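Local atomic coordinates of cell wall surface anchor family protein (Streptococcus agalactiae serogroup V, PDB entry 3TW0), a protein that serves as the adhesive tip pilin of the pilus on the bacterial surface and probably binds host targets through a metal-binding von Willebrand factor type A domain. Residues S31-K36 / G326-P331; G174-S179 / E339-S344. The protein carries 2 engineered substitutions. One frame throughout, in Å; residues are numbered along the deposited sequence.

How the interactions relate
From the N terminus the chain runs through strand 11-18 and the metal-binding Ser20 and Ser22 to segment 31-36, at the start of helix 33-48. Strand 165-172 then leads into segment 174-179. Strand 319-324 leads into segment 326-331, where interaction 1 closes its loop of 289 residues. Helix 335-344 follows, and its segment 339-344 closes interaction 2 on 174-179. The segments alternate, so the two contacts cross. Both tie elements that follow parallel strands of the von Willebrand factor A fold, around the metal end of the sheet. They touch directly: Val175 packs on Gly329, Asp330 and Pro331, and Thr177 on Pro331.

Interaction 1. Residues S31-K36 / G326-P331; sequences SQRALK and GVNGDP
Arg33, at the start of helix 33-48, makes a polar contact with Gly326 and Asn328 of the loop that follows strand 319-324. The contact lies near the surface, beside the metal-ion-dependent adhesion site (MIDAS) of the von Willebrand factor A fold. Asp18, Ser20 and Ser22 form the DxSxS motif of that site, with Thr143 and Asp173. The arginine chain runs extended from CG to NE (chi2 180°, chi3 178°), which carries the guanidinium from the helix to the loop. There NE and NH2 converge on one carbonyl oxygen. Arg33 NE hydrogen-bonds Gly326 O at 2.9 Å. Arg33 NH2 hydrogen-bonds the same Gly326 O, nearly in line with its C=O bond; the modelled 2.5 Å is short and its exact value is doubtful. Gly326 O sits in the guanidinium plane, so the paired bonds should limit rotation of the group. Arg33 NE also has a weak hydrogen bond to Ile325 O.

Asn328 adds a third link to the loop. Its OD1 takes a weak hydrogen bond from Arg33 NH2 at 3.0 Å. The amide plane stands 85° from the guanidinium plane. Arg33 NH1 turns to the metal site instead, where it bonds to Ser22 O and makes a long, weak ion pair with Asp173. Ser22 binds magnesium in this entry, so Arg33 is a second-shell residue that links a first-shell ligand to the loop. The carboxylate of Asp330 is near but makes no salt bridge with Arg33; its OD2 pairs with Arg27. The loop also holds its own shape by an Asx turn: Asn328 OD1 accepts from Asp330 N at 2.9 Å.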
ATOM      1  N   SER A  31     -10.870  -1.086  17.676  1.00 31.87           N
ATOM      2  CA  SER A  31     -11.603  -1.904  16.714  1.00 30.43           C
ATOM      3  C   SER A  31     -10.983  -3.294  16.537  1.00 29.88           C
ATOM      4  O   SER A  31     -11.577  -4.148  15.884  1.00 30.66           O
ATOM      5  CB  SER A  31     -11.686  -1.175  15.374  1.00 30.14           C
ATOM      6  OG  SER A  31     -12.773  -0.271  15.349  1.00 29.14           O
ATOM      7  N   GLN A  32      -9.792  -3.497  17.114  1.00 28.63           N
ATOM      8  CA  GLN A  32      -9.030  -4.768  17.077  1.00 27.34           C
ATOM      9  C   GLN A  32      -8.844  -5.312  15.665  1.00 26.00           C
ATOM     10  O   GLN A  32      -9.039  -6.502  15.392  1.00 24.96           O
ATOM     11  CB  GLN A  32      -9.638  -5.813  18.005  1.00 27.63           C
ATOM     12  CG  GLN A  32      -9.638  -5.408  19.485  1.00 30.00           C
ATOM     13  CD  GLN A  32     -10.314  -6.449  20.391  1.00 31.39           C
ATOM     14  OE1 GLN A  32      -9.715  -6.926  21.345  1.00 30.61           O
ATOM     15  NE2 GLN A  32     -11.563  -6.791  20.090  1.00 31.71           N
ATOM     16  N   ARG A  33      -8.446  -4.410  14.775  1.00 24.72           N
ATOM     17  CA  ARG A  33      -8.301  -4.732  13.366  1.00 23.21           C
ATOM     18  C   ARG A  33      -7.402  -5.946  13.127  1.00 22.51           C
ATOM     19  O   ARG A  33      -7.837  -6.920  12.525  1.00 21.94           O
ATOM     20  CB  ARG A  33      -7.830  -3.505  12.595  1.00 23.53           C
ATOM     21  CG  ARG A  33      -8.947  -2.537  12.261  1.00 21.94           C
ATOM     22  CD  ARG A  33      -8.390  -1.388  11.527  1.00 22.19           C
ATOM     23  NE  ARG A  33      -9.427  -0.451  11.147  1.00 22.58           N
ATOM     24  CZ  ARG A  33      -9.265   0.865  11.076  1.00 22.86           C
ATOM     25  NH1 ARG A  33      -8.091   1.405  11.379  1.00 19.39           N
ATOM     26  NH2 ARG A  33     -10.294   1.642  10.702  1.00 21.62           N
ATOM     27  N   ALA A  34      -6.181  -5.919  13.651  1.00 22.05           N
ATOM     28  CA  ALA A  34      -5.216  -6.986  13.350  1.00 21.58           C
ATOM     29  C   ALA A  34      -5.605  -8.323  13.949  1.00 21.40           C
ATOM     30  O   ALA A  34      -5.443  -9.365  13.307  1.00 20.67           O
ATOM     31  CB  ALA A  34      -3.851  -6.611  13.789  1.00 20.67           C
ATOM     32  N   LEU A  35      -6.082  -8.295  15.190  1.00 21.72           N
ATOM     33  CA  LEU A  35      -6.513  -9.529  15.860  1.00 21.91           C
ATOM     34  C   LEU A  35      -7.618 -10.173  15.021  1.00 21.79           C
ATOM     35  O   LEU A  35      -7.568 -11.375  14.732  1.00 21.56           O
ATOM     36  CB  LEU A  35      -7.002  -9.253  17.294  1.00 21.75           C
ATOM     37  CG  LEU A  35      -7.800 -10.330  18.079  1.00 23.12           C
ATOM     38  CD1 LEU A  35      -7.027 -11.610  18.344  1.00 22.52           C
ATOM     39  CD2 LEU A  35      -8.343  -9.766  19.394  1.00 22.99           C
ATOM     40  N   LYS A  36      -8.589  -9.361  14.620  1.00 21.84           N
ATOM     41  CA  LYS A  36      -9.756  -9.851  13.886  1.00 22.19           C
ATOM     42  C   LYS A  36      -9.393 -10.319  12.482  1.00 21.57           C
ATOM     43  O   LYS A  36      -9.919 -11.329  12.000  1.00 21.19           O
ATOM     44  CB  LYS A  36     -10.874  -8.794  13.902  1.00 22.25           C
ATOM     45  CG  LYS A  36     -11.516  -8.599  15.325  1.00 24.89           C
ATOM     46  CD  LYS A  36     -12.546  -7.456  15.433  1.00 27.92           C
ATOM     47  CE  LYS A  36     -13.077  -7.016  14.057  1.00 33.56           C
ATOM     48  NZ  LYS A  36     -14.576  -6.932  13.990  1.00 37.97           N
ATOM     49  N   GLY A 326     -13.140  -3.316  10.396  1.00 23.46           N
ATOM     50  CA  GLY A 326     -13.295  -2.040  11.107  1.00 23.72           C
ATOM     51  C   GLY A 326     -13.083  -0.830  10.210  1.00 24.28           C
ATOM     52  O   GLY A 326     -12.163  -0.043  10.442  1.00 24.45           O
ATOM     53  N   VAL A 327     -13.936  -0.686   9.197  1.00 24.05           N
ATOM     54  CA  VAL A 327     -13.682   0.221   8.057  1.00 25.05           C
ATOM     55  C   VAL A 327     -14.112   1.656   8.370  1.00 25.84           C
ATOM     56  O   VAL A 327     -15.311   1.921   8.578  1.00 25.70           O
ATOM     57  CB  VAL A 327     -14.433  -0.283   6.768  1.00 24.91           C
ATOM     58  CG1 VAL A 327     -14.203   0.647   5.549  1.00 24.09           C
ATOM     59  CG2 VAL A 327     -14.027  -1.725   6.426  1.00 24.39           C
ATOM     60  N   ASN A 328     -13.149   2.579   8.397  1.00 26.00           N
ATOM     61  CA  ASN A 328     -13.478   4.004   8.585  1.00 26.39           C
ATOM     62  C   ASN A 328     -12.684   4.981   7.716  1.00 26.30           C
ATOM     63  O   ASN A 328     -12.927   6.169   7.796  1.00 26.76           O
ATOM     64  CB  ASN A 328     -13.384   4.422  10.073  1.00 26.34           C
ATOM     65  CG  ASN A 328     -11.935   4.584  10.553  1.00 27.94           C
ATOM     66  OD1 ASN A 328     -10.994   4.453   9.773  1.00 27.68           O
ATOM     67  ND2 ASN A 328     -11.757   4.840  11.845  1.00 26.45           N
ATOM     68  N   GLY A 329     -11.724   4.499   6.920  1.00 26.48           N
ATOM     69  CA  GLY A 329     -10.920   5.399   6.073  1.00 26.46           C
ATOM     70  C   GLY A 329      -9.612   5.968   6.629  1.00 27.04           C
ATOM     71  O   GLY A 329      -8.987   6.816   5.978  1.00 27.47           O
ATOM     72  N   ASP A 330      -9.158   5.476   7.788  1.00 26.73           N
ATOM     73  CA  ASP A 330      -7.886   5.942   8.374  1.00 26.76           C
ATOM     74  C   ASP A 330      -6.659   5.416   7.589  1.00 25.18           C
ATOM     75  O   ASP A 330      -6.564   4.215   7.349  1.00 24.58           O
ATOM     76  CB  ASP A 330      -7.810   5.561   9.866  1.00 27.57           C
ATOM     77  CG  ASP A 330      -6.566   6.137  10.601  1.00 32.37           C
ATOM     78  OD1 ASP A 330      -6.119   7.281  10.327  1.00 37.35           O
ATOM     79  OD2 ASP A 330      -6.038   5.440  11.505  1.00 40.04           O
ATOM     80  N   PRO A 331      -5.745   6.320   7.162  1.00 24.15           N
ATOM     81  CA  PRO A 331      -5.818   7.811   7.177  1.00 23.39           C
ATOM     82  C   PRO A 331      -6.234   8.463   5.834  1.00 22.74           C
ATOM     83  O   PRO A 331      -5.804   8.011   4.765  1.00 21.85           O
ATOM     84  CB  PRO A 331      -4.371   8.201   7.465  1.00 23.63           C
ATOM     85  CG  PRO A 331      -3.583   7.146   6.664  1.00 22.38           C
ATOM     86  CD  PRO A 331      -4.400   5.861   6.756  1.00 23.68           C
TER

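Interaction 2. Residues G174-S179 / E339-S344; sequences GVPTMS and EKFMQS. With ACT (acetate ion), chain F.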
ATOM      1  N   GLY A 174      -8.925  -1.443   4.011  1.00 20.31           N
ATOM      2  CA  GLY A 174      -9.277  -0.811   2.738  1.00 18.42           C
ATOM      3  C   GLY A 174      -8.712   0.560   2.428  1.00 17.50           C
ATOM      4  O   GLY A 174      -9.270   1.287   1.589  1.00 15.98           O
ATOM      5  N   VAL A 175      -7.607   0.943   3.075  1.00 16.27           N
ATOM      6  CA  VAL A 175      -7.058   2.290   2.820  1.00 14.66           C
ATOM      7  C   VAL A 175      -5.606   2.252   2.391  1.00 14.75           C
ATOM      8  O   VAL A 175      -4.701   2.291   3.249  1.00 15.45           O
ATOM      9  CB  VAL A 175      -7.235   3.253   4.033  1.00 15.58           C
ATOM     10  CG1 VAL A 175      -6.781   4.674   3.671  1.00 10.51           C
ATOM     11  CG2 VAL A 175      -8.699   3.253   4.542  1.00 15.45           C
ATOM     12  N   PRO A 176      -5.358   2.144   1.075  1.00 14.78           N
ATOM     13  CA  PRO A 176      -3.970   2.113   0.624  1.00 14.16           C
ATOM     14  C   PRO A 176      -3.359   3.490   0.691  1.00 14.09           C
ATOM     15  O   PRO A 176      -4.034   4.493   0.407  1.00 15.57           O
ATOM     16  CB  PRO A 176      -4.076   1.622  -0.817  1.00 14.27           C
ATOM     17  CG  PRO A 176      -5.411   2.200  -1.290  1.00 13.18           C
ATOM     18  CD  PRO A 176      -6.306   2.081  -0.074  1.00 15.28           C
ATOM     19  N   THR A 177      -2.080   3.545   1.046  1.00 13.15           N
ATOM     20  CA  THR A 177      -1.409   4.810   1.322  1.00 13.49           C
ATOM     21  C   THR A 177      -0.025   4.828   0.676  1.00 13.17           C
ATOM     22  O   THR A 177       0.820   5.650   1.012  1.00 12.67           O
ATOM     23  CB  THR A 177      -1.217   5.003   2.838  1.00 12.71           C
ATOM     24  OG1 THR A 177      -0.472   3.894   3.347  1.00 14.90           O
ATOM     25  CG2 THR A 177      -2.547   5.071   3.579  1.00 13.37           C
ATOM     26  N   MET A 178       0.202   3.895  -0.242  1.00 13.97           N
ATOM     27  CA  MET A 178       1.442   3.820  -1.006  1.00 14.70           C
ATOM     28  C   MET A 178       1.032   3.201  -2.313  1.00 14.33           C
ATOM     29  O   MET A 178       0.080   2.421  -2.301  1.00 14.25           O
ATOM     30  CB  MET A 178       2.423   2.889  -0.302  1.00 13.61           C
ATOM     31  CG  MET A 178       3.827   2.979  -0.835  1.00 15.22           C
ATOM     32  SD  MET A 178       5.015   2.133   0.291  1.00 18.55           S
ATOM     33  CE  MET A 178       5.345   3.450   1.497  1.00 12.69           C
ATOM     34  N   SER A 179       1.758   3.499  -3.395  1.00 13.30           N
ATOM     35  CA  SER A 179       1.430   2.955  -4.711  1.00 13.34           C
ATOM     36  C   SER A 179       2.592   3.096  -5.654  1.00 13.19           C
ATOM     37  O   SER A 179       3.461   3.960  -5.454  1.00 13.19           O
ATOM     38  CB  SER A 179       0.194   3.679  -5.299  1.00 12.80           C
ATOM     39  OG  SER A 179       0.532   5.026  -5.593  1.00 11.69           O
ATOM     40  N   GLU A 339     -14.636   1.530   1.179  1.00 23.54           N
ATOM     41  CA  GLU A 339     -15.523   0.464   0.648  1.00 23.43           C
ATOM     42  C   GLU A 339     -15.480   0.364  -0.870  1.00 22.29           C
ATOM     43  O   GLU A 339     -15.323  -0.733  -1.438  1.00 22.03           O
ATOM     44  CB  GLU A 339     -16.993   0.673   1.061  1.00 24.31           C
ATOM     45  CG  GLU A 339     -17.205   1.006   2.517  1.00 28.64           C
ATOM     46  CD  GLU A 339     -18.633   0.746   2.979  1.00 34.78           C
ATOM     47  OE1 GLU A 339     -19.565   0.748   2.137  1.00 38.40           O
ATOM     48  OE2 GLU A 339     -18.813   0.527   4.191  1.00 37.72           O
ATOM     49  N   LYS A 340     -15.682   1.510  -1.521  1.00 21.14           N
ATOM     50  CA  LYS A 340     -15.632   1.600  -2.952  1.00 20.07           C
ATOM     51  C   LYS A 340     -14.285   1.063  -3.426  1.00 18.97           C
ATOM     52  O   LYS A 340     -14.227   0.261  -4.333  1.00 17.81           O
ATOM     53  CB  LYS A 340     -15.842   3.057  -3.405  1.00 20.90           C
ATOM     54  CG  LYS A 340     -17.318   3.518  -3.378  1.00 23.44           C
ATOM     55  CD  LYS A 340     -17.407   4.983  -3.819  1.00 29.01           C
ATOM     56  CE  LYS A 340     -18.863   5.460  -3.919  1.00 32.62           C
ATOM     57  NZ  LYS A 340     -18.911   6.893  -4.381  1.00 36.04           N
ATOM     58  N   PHE A 341     -13.197   1.493  -2.781  1.00 18.19           N
ATOM     59  CA  PHE A 341     -11.881   0.966  -3.150  1.00 17.01           C
ATOM     60  C   PHE A 341     -11.806  -0.556  -3.032  1.00 16.66           C
ATOM     61  O   PHE A 341     -11.363  -1.241  -3.973  1.00 17.37           O
ATOM     62  CB  PHE A 341     -10.732   1.609  -2.365  1.00 16.71           C
ATOM     63  CG  PHE A 341      -9.427   0.904  -2.607  1.00 16.79           C
ATOM     64  CD1 PHE A 341      -8.806   0.980  -3.849  1.00 16.12           C
ATOM     65  CD2 PHE A 341      -8.892   0.074  -1.631  1.00 16.42           C
ATOM     66  CE1 PHE A 341      -7.606   0.274  -4.087  1.00 17.71           C
ATOM     67  CE2 PHE A 341      -7.712  -0.622  -1.851  1.00 15.51           C
ATOM     68  CZ  PHE A 341      -7.067  -0.526  -3.063  1.00 13.12           C
ATOM     69  N   MET A 342     -12.279  -1.104  -1.917  1.00 15.59           N
ATOM     70  CA  MET A 342     -12.244  -2.532  -1.739  1.00 15.98           C
ATOM     71  C   MET A 342     -13.069  -3.279  -2.749  1.00 16.31           C
ATOM     72  O   MET A 342     -12.639  -4.319  -3.255  1.00 16.22           O
ATOM     73  CB  MET A 342     -12.617  -2.924  -0.304  1.00 17.14           C
ATOM     74  CG  MET A 342     -11.490  -2.647   0.710  1.00 15.44           C
ATOM     75  SD  MET A 342     -11.955  -3.023   2.427  1.00 17.78           S
ATOM     76  CE  MET A 342     -11.668  -4.774   2.426  1.00 24.39           C
ATOM     77  N   GLN A 343     -14.236  -2.719  -3.065  1.00 16.26           N
ATOM     78  CA  GLN A 343     -15.141  -3.261  -4.090  1.00 16.64           C
ATOM     79  C   GLN A 343     -14.453  -3.187  -5.428  1.00 16.36           C
ATOM     80  O   GLN A 343     -14.521  -4.144  -6.198  1.00 17.74           O
ATOM     81  CB  GLN A 343     -16.455  -2.455  -4.137  1.00 15.62           C
ATOM     82  CG  GLN A 343     -17.420  -2.786  -3.008  1.00 17.23           C
ATOM     83  CD  GLN A 343     -18.531  -1.740  -2.815  1.00 21.47           C
ATOM     84  OE1 GLN A 343     -18.420  -0.585  -3.240  1.00 21.30           O
ATOM     85  NE2 GLN A 343     -19.603  -2.156  -2.151  1.00 21.70           N
ATOM     86  N   SER A 344     -13.768  -2.064  -5.679  1.00 16.29           N
ATOM     87  CA  SER A 344     -13.006  -1.838  -6.931  1.00 15.95           C
ATOM     88  C   SER A 344     -11.942  -2.905  -7.217  1.00 16.61           C
ATOM     89  O   SER A 344     -11.649  -3.175  -8.385  1.00 14.73           O
ATOM     90  CB  SER A 344     -12.362  -0.441  -6.969  1.00 15.81           C
ATOM     91  OG  SER A 344     -11.079  -0.438  -6.323  1.00 16.42           O
TER
HETATM   92  C   ACT F 702      -0.971   2.860   7.186  1.00 17.37           C
HETATM   93  O   ACT F 702      -1.737   1.968   7.587  1.00 16.64           O
HETATM   94  OXT ACT F 702      -0.942   2.994   5.943  1.00 15.99           O
HETATM   95  CH3 ACT F 702      -0.124   3.709   8.123  1.00 17.40           C
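Phe341 CG stands anti to the backbone N (chi1 171°), which carries the ring from helix 335-344 toward Pro176. Met342 has its CG anti to the carbonyl carbon (chi1 -75°), and its extended chi2 then sets the sulfur beside Gly174. The contact is a buried apolar one in the von Willebrand factor A fold. It joins this helix to the loop after strand 165-172, close to the metal-ion-dependent adhesion site (MIDAS).

A CH-pi contact is at its heart. Pro176 CG lies 3.8 Å from the centroid of the Phe341 ring, 19° off the ring normal. It comes over one face, displaced from the middle of the ring. Pro176 CD sits over the same face, 3.5 Å from Phe341 CE2. Thr305 and Thr306 of helix 302-312 also touch the phenylalanine.

Gly174 fits closely against the helix. Its CA is 3.5 Å from Met342 SD. Gly174 O lies 3.5 Å from Phe341 CD2. This oxygen is buried by the contact and has no polar partner in the model.

Further along the loop, Thr177 reaches the MIDAS. Its backbone pairs with Thr143, a magnesium ligand in this entry, and its OG1 also hydrogen-bonds Thr143 N. An acetate, probably from the crystallisation liquor, lies here too and is held by Thr143 OG1 and Ser22 N. Its third hydrogen bond comes from the same Thr177 OG1, which donates to acetate OXT at 2.8 Å.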